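Local atomic coordinates of PKS_KS domain-containing protein (Photorhabdus luminescens subsp. laumondii, PDB entry 6SMO), a protein that probably catalyses chain elongation as a 3-oxoacyl-[acyl-carrier-protein] synthase, holding a pentaoxododecanal chain in its pocket. Residues G194-G199 against S429-V434; A217-L222 against H369-A374. One frame throughout, in Å; residues are numbered along the deposited sequence.

From the N terminus, the first of the four segments, 194-199, lies in the opening turns of helix 193-206, and the very next element, strand 212-219, runs into 217-222. The chain then travels through much of the thiolase-like core before 369-374 comes back to that strand, closing the loop of contact 2. Further on, strand 431-438 returns to helix 193-206 and closes contact 1. Contact 2 is therefore nested wholly inside the larger loop, and the two do not cross. Contact 1 ties a central helix to one strand of the mixed core sheet, and contact 2 ties another strand of that sheet to helix 372-388. They touch where Gly-194 CA meets Ala-217 CB at 3.9 Å.

Contact 1 of 2, residues G194-G199 against S429-V434; sequences GLDALG and SGIHSV
Ser-433 and Asp-196 hold the tight part of this contact. The serine hydroxyl OG donates to Asp-196 OD1 at 2.7 Å, arriving on the syn side of the carboxylate and 16° out of its plane. OG lies beside the serine's own backbone N (chi1 -69°), which, with CB directed at the helix, brings OG to the carboxylate. The same OD1 is also hydrogen-bonded to Tyr-289 OH, while OD2 is hydrogen-bonded to Thr-189 OG1 and forms a salt bridge with Lys-153 NZ of the partner chain, the Ketoacyl_synth_N domain-containing protein. This buried carboxylate is thus held by four partners, and the lysine probably favours its charged form. Next to it, Leu-195 lies on the strand backbone, with CD1 3.4 Å from Ser-433 O and CB 4.1 Å from Ser-433 CB. The margins are looser. Ile-431 only brings CG2 to 4.5 Å from Asp-196 OD2, and Val-434 turns its side chain away, onto helix 306-319. The axes of helix 194-199 and strand 431-434 pass 8.2 Å apart at 51°, in a thiolase-like core where Leu-195 also packs on helix 372-388 and Ser-291 of strand 284-293 hydrogen-bonds to Ser-433 OG.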
# COMPACT_ATOMS: atom_id res chain seq x y z
N GLY B 194 -1.52 -0.78 7.70
CA GLY B 194 -2.35 -0.87 8.92
C GLY B 194 -2.45 0.46 9.65
O GLY B 194 -3.59 0.93 9.87
N LEU B 195 -1.30 1.06 10.00
CA LEU B 195 -1.23 2.37 10.72
C LEU B 195 -1.65 3.51 9.79
O LEU B 195 -2.21 4.50 10.30
CB LEU B 195 0.20 2.61 11.23
CG LEU B 195 0.69 1.70 12.36
CD1 LEU B 195 1.89 2.33 13.05
CD2 LEU B 195 -0.40 1.41 13.39
N ASP B 196 -1.38 3.38 8.49
CA ASP B 196 -1.73 4.41 7.46
C ASP B 196 -3.25 4.50 7.33
O ASP B 196 -3.75 5.62 7.13
CB ASP B 196 -1.04 4.11 6.13
CG ASP B 196 0.47 4.29 6.16
OD1 ASP B 196 0.99 4.71 7.21
OD2 ASP B 196 1.11 4.02 5.13
N ALA B 197 -3.95 3.37 7.45
CA ALA B 197 -5.43 3.28 7.46
C ALA B 197 -5.98 3.97 8.72
O ALA B 197 -6.98 4.71 8.60
CB ALA B 197 -5.87 1.84 7.39
N LEU B 198 -5.35 3.73 9.87
CA LEU B 198 -5.67 4.40 11.16
C LEU B 198 -5.35 5.89 11.05
O LEU B 198 -6.12 6.70 11.60
CB LEU B 198 -4.87 3.74 12.29
CG LEU B 198 -5.28 2.31 12.64
CD1 LEU B 198 -4.20 1.63 13.48
CD2 LEU B 198 -6.61 2.28 13.37
N GLY B 199 -4.25 6.23 10.36
CA GLY B 199 -3.79 7.61 10.13
C GLY B 199 -4.79 8.44 9.34
O GLY B 199 -5.12 9.56 9.80
N SER B 429 9.47 -0.50 0.47
CA SER B 429 9.59 0.84 -0.17
C SER B 429 10.05 1.86 0.88
O SER B 429 9.70 3.02 0.76
CB SER B 429 8.39 1.31 -0.96
OG SER B 429 7.71 0.23 -1.56
N GLY B 430 10.77 1.38 1.89
CA GLY B 430 11.33 2.22 2.96
C GLY B 430 10.29 3.04 3.68
O GLY B 430 10.55 4.22 3.95
N ILE B 431 9.14 2.44 3.98
CA ILE B 431 8.03 3.18 4.64
C ILE B 431 8.07 3.01 6.16
O ILE B 431 8.02 1.88 6.63
CB ILE B 431 6.67 2.78 4.06
CG1 ILE B 431 6.62 2.96 2.54
CG2 ILE B 431 5.55 3.55 4.74
CD1 ILE B 431 5.27 2.69 1.95
N HIS B 432 8.21 4.12 6.88
CA HIS B 432 8.06 4.14 8.36
C HIS B 432 6.75 4.85 8.72
O HIS B 432 6.47 5.89 8.10
CB HIS B 432 9.27 4.82 9.02
CG HIS B 432 10.55 4.08 8.85
ND1 HIS B 432 10.78 2.86 9.46
CD2 HIS B 432 11.67 4.37 8.16
CE1 HIS B 432 11.99 2.43 9.14
NE2 HIS B 432 12.55 3.34 8.34
N SER B 433 6.00 4.31 9.68
CA SER B 433 4.71 4.86 10.17
C SER B 433 4.63 4.73 11.69
O SER B 433 4.93 3.64 12.20
CB SER B 433 3.55 4.19 9.49
OG SER B 433 3.48 4.56 8.12
N VAL B 434 4.25 5.82 12.37
CA VAL B 434 4.12 5.91 13.85
C VAL B 434 2.77 6.54 14.19
O VAL B 434 2.41 7.54 13.54
CB VAL B 434 5.29 6.71 14.46
CG1 VAL B 434 5.18 6.83 15.97
CG2 VAL B 434 6.64 6.12 14.08

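Contact 2 of 2, residues A217-L222 against H369-A374; sequences ASEAPL and HALAAA. With LKZ (3,5,7,9,11-pentakis(oxidanylidene)dodecanal), chain H.
Glu-219 and Leu-371 set their side chains across one another at about a right angle, where the end of strand 212-219 meets the loop leading into helix 372-388 in the thiolase fold. Glu-219 points its CB at the 369-374 segment, and CG, anti to the backbone N (chi1 -156°), lies against the Ala-370 carbonyl. A bend at chi2 (66°) then turns the carboxylate along the segment, bringing OE2 to 3.3 Å from Ala-372 CB and 3.9 Å from Leu-371 CB. What fixes that buried carboxylate is a pair of backbone amides elsewhere: Ala-130 N donates to OE2 and Ile-131 N to OE1, one N-H for each oxygen. Both residues belong to the ligand pocket, so Glu-219 sits in the second shell and probably helps position this part of the pocket wall.

Around this crossing the packing is by small methyls. Ala-217 CB faces Ala-372 CB at 4.2 Å, and Ala-373 CB sits beside Glu-219 CB. At the far end Pro-221 closes over the leucine, its CB 4.1 Å from Leu-371 CD1. The leucine thus works with two branches: CD1 keeps to the proline and glutamate, while CD2 is turned to the bound pentaoxododecanal.

His-369 approaches the same end of the ligand. Its ring packs edge-to-face with Phe-258 and also meets the ring of His-332, contacts that probably help hold the imidazole in place. From this position His-369 NE2 lies 2.9 Å from LKZ O19, the oxygen of the chain's terminal carbonyl, which Leu-371 CD2 also approaches, to 3.2 Å.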
# COMPACT_ATOMS: atom_id res chain seq x y z
N ALA B 217 -6.75 -3.32 9.26
CA ALA B 217 -6.16 -4.08 8.13
C ALA B 217 -6.46 -5.58 8.27
O ALA B 217 -6.54 -6.06 9.42
CB ALA B 217 -4.68 -3.82 8.07
N SER B 218 -6.54 -6.26 7.14
CA SER B 218 -6.75 -7.72 7.02
C SER B 218 -5.68 -8.31 6.10
O SER B 218 -5.41 -7.67 5.11
CB SER B 218 -8.11 -8.02 6.51
OG SER B 218 -8.36 -9.40 6.51
N GLU B 219 -5.10 -9.46 6.44
CA GLU B 219 -4.07 -10.12 5.60
C GLU B 219 -4.24 -11.64 5.61
O GLU B 219 -4.49 -12.17 6.66
CB GLU B 219 -2.71 -9.80 6.20
CG GLU B 219 -1.58 -9.89 5.23
CD GLU B 219 -1.65 -8.85 4.14
OE1 GLU B 219 -1.72 -9.22 2.97
OE2 GLU B 219 -1.63 -7.70 4.49
N ALA B 220 -4.08 -12.30 4.45
CA ALA B 220 -4.13 -13.78 4.33
C ALA B 220 -2.99 -14.25 3.43
O ALA B 220 -3.27 -14.75 2.34
CB ALA B 220 -5.47 -14.21 3.81
N PRO B 221 -1.73 -14.19 3.87
CA PRO B 221 -0.58 -14.51 3.03
C PRO B 221 0.03 -15.90 3.19
O PRO B 221 1.16 -16.06 2.87
CB PRO B 221 0.41 -13.48 3.58
CG PRO B 221 0.16 -13.52 5.05
CD PRO B 221 -1.31 -13.79 5.20
N LEU B 222 -0.70 -16.82 3.79
CA LEU B 222 -0.19 -18.19 3.97
C LEU B 222 -0.54 -19.03 2.76
O LEU B 222 -1.25 -19.99 2.90
CB LEU B 222 -0.77 -18.75 5.26
CG LEU B 222 -0.43 -17.93 6.49
CD1 LEU B 222 -0.75 -18.71 7.75
CD2 LEU B 222 1.02 -17.52 6.47
N HIS B 369 4.32 -12.59 11.82
CA HIS B 369 4.18 -11.37 10.98
C HIS B 369 3.04 -11.52 9.97
O HIS B 369 3.17 -12.31 9.05
CB HIS B 369 5.53 -11.04 10.33
CG HIS B 369 5.65 -9.63 9.86
ND1 HIS B 369 4.59 -8.77 9.83
CD2 HIS B 369 6.70 -8.94 9.37
CE1 HIS B 369 4.98 -7.61 9.36
NE2 HIS B 369 6.26 -7.69 9.08
N ALA B 370 2.00 -10.71 10.13
CA ALA B 370 0.79 -10.70 9.27
C ALA B 370 0.85 -9.51 8.31
O ALA B 370 -0.21 -9.11 7.83
CB ALA B 370 -0.45 -10.69 10.11
N LEU B 371 2.04 -8.96 8.11
CA LEU B 371 2.29 -7.82 7.19
C LEU B 371 1.46 -6.61 7.62
O LEU B 371 1.71 -6.12 8.72
CB LEU B 371 2.03 -8.21 5.73
CG LEU B 371 2.45 -9.62 5.32
CD1 LEU B 371 2.27 -9.82 3.83
CD2 LEU B 371 3.89 -9.91 5.71
N ALA B 372 0.57 -6.13 6.76
CA ALA B 372 -0.31 -4.98 7.06
C ALA B 372 -1.19 -5.30 8.27
O ALA B 372 -1.32 -4.43 9.14
CB ALA B 372 -1.16 -4.68 5.86
N ALA B 373 -1.69 -6.53 8.35
CA ALA B 373 -2.58 -6.96 9.46
C ALA B 373 -1.88 -6.86 10.82
O ALA B 373 -2.58 -6.60 11.80
CB ALA B 373 -3.14 -8.33 9.18
N ALA B 374 -0.57 -7.09 10.89
CA ALA B 374 0.22 -7.05 12.14
C ALA B 374 0.11 -5.68 12.80
O ALA B 374 0.02 -5.65 14.02
CB ALA B 374 1.66 -7.37 11.84
C4 LKZ H . 4.76 -10.91 -2.05
C5 LKZ H . 4.43 -9.45 -2.23
C6 LKZ H . 3.58 -8.79 -1.13
C7 LKZ H . 4.45 -7.81 -0.37
C8 LKZ H . 3.83 -6.94 0.73
C10 LKZ H . 6.96 -5.89 4.79
C22 LKZ H . 3.79 -11.71 -2.90
C11 LKZ H . 5.88 -6.53 5.63
O19 LKZ H . 6.05 -7.58 6.22
C3 LKZ H . 6.24 -5.53 3.50
O23 LKZ H . 6.28 -4.39 3.07
C2 LKZ H . 5.36 -6.62 2.86
C9 LKZ H . 4.99 -6.22 1.43
O20 LKZ H . 5.64 -5.40 0.81
O21 LKZ H . 5.64 -7.76 -0.60
O22 LKZ H . 4.81 -8.85 -3.22
O24 LKZ H . 4.07 -12.09 -4.03
C23 LKZ H . 2.45 -12.01 -2.26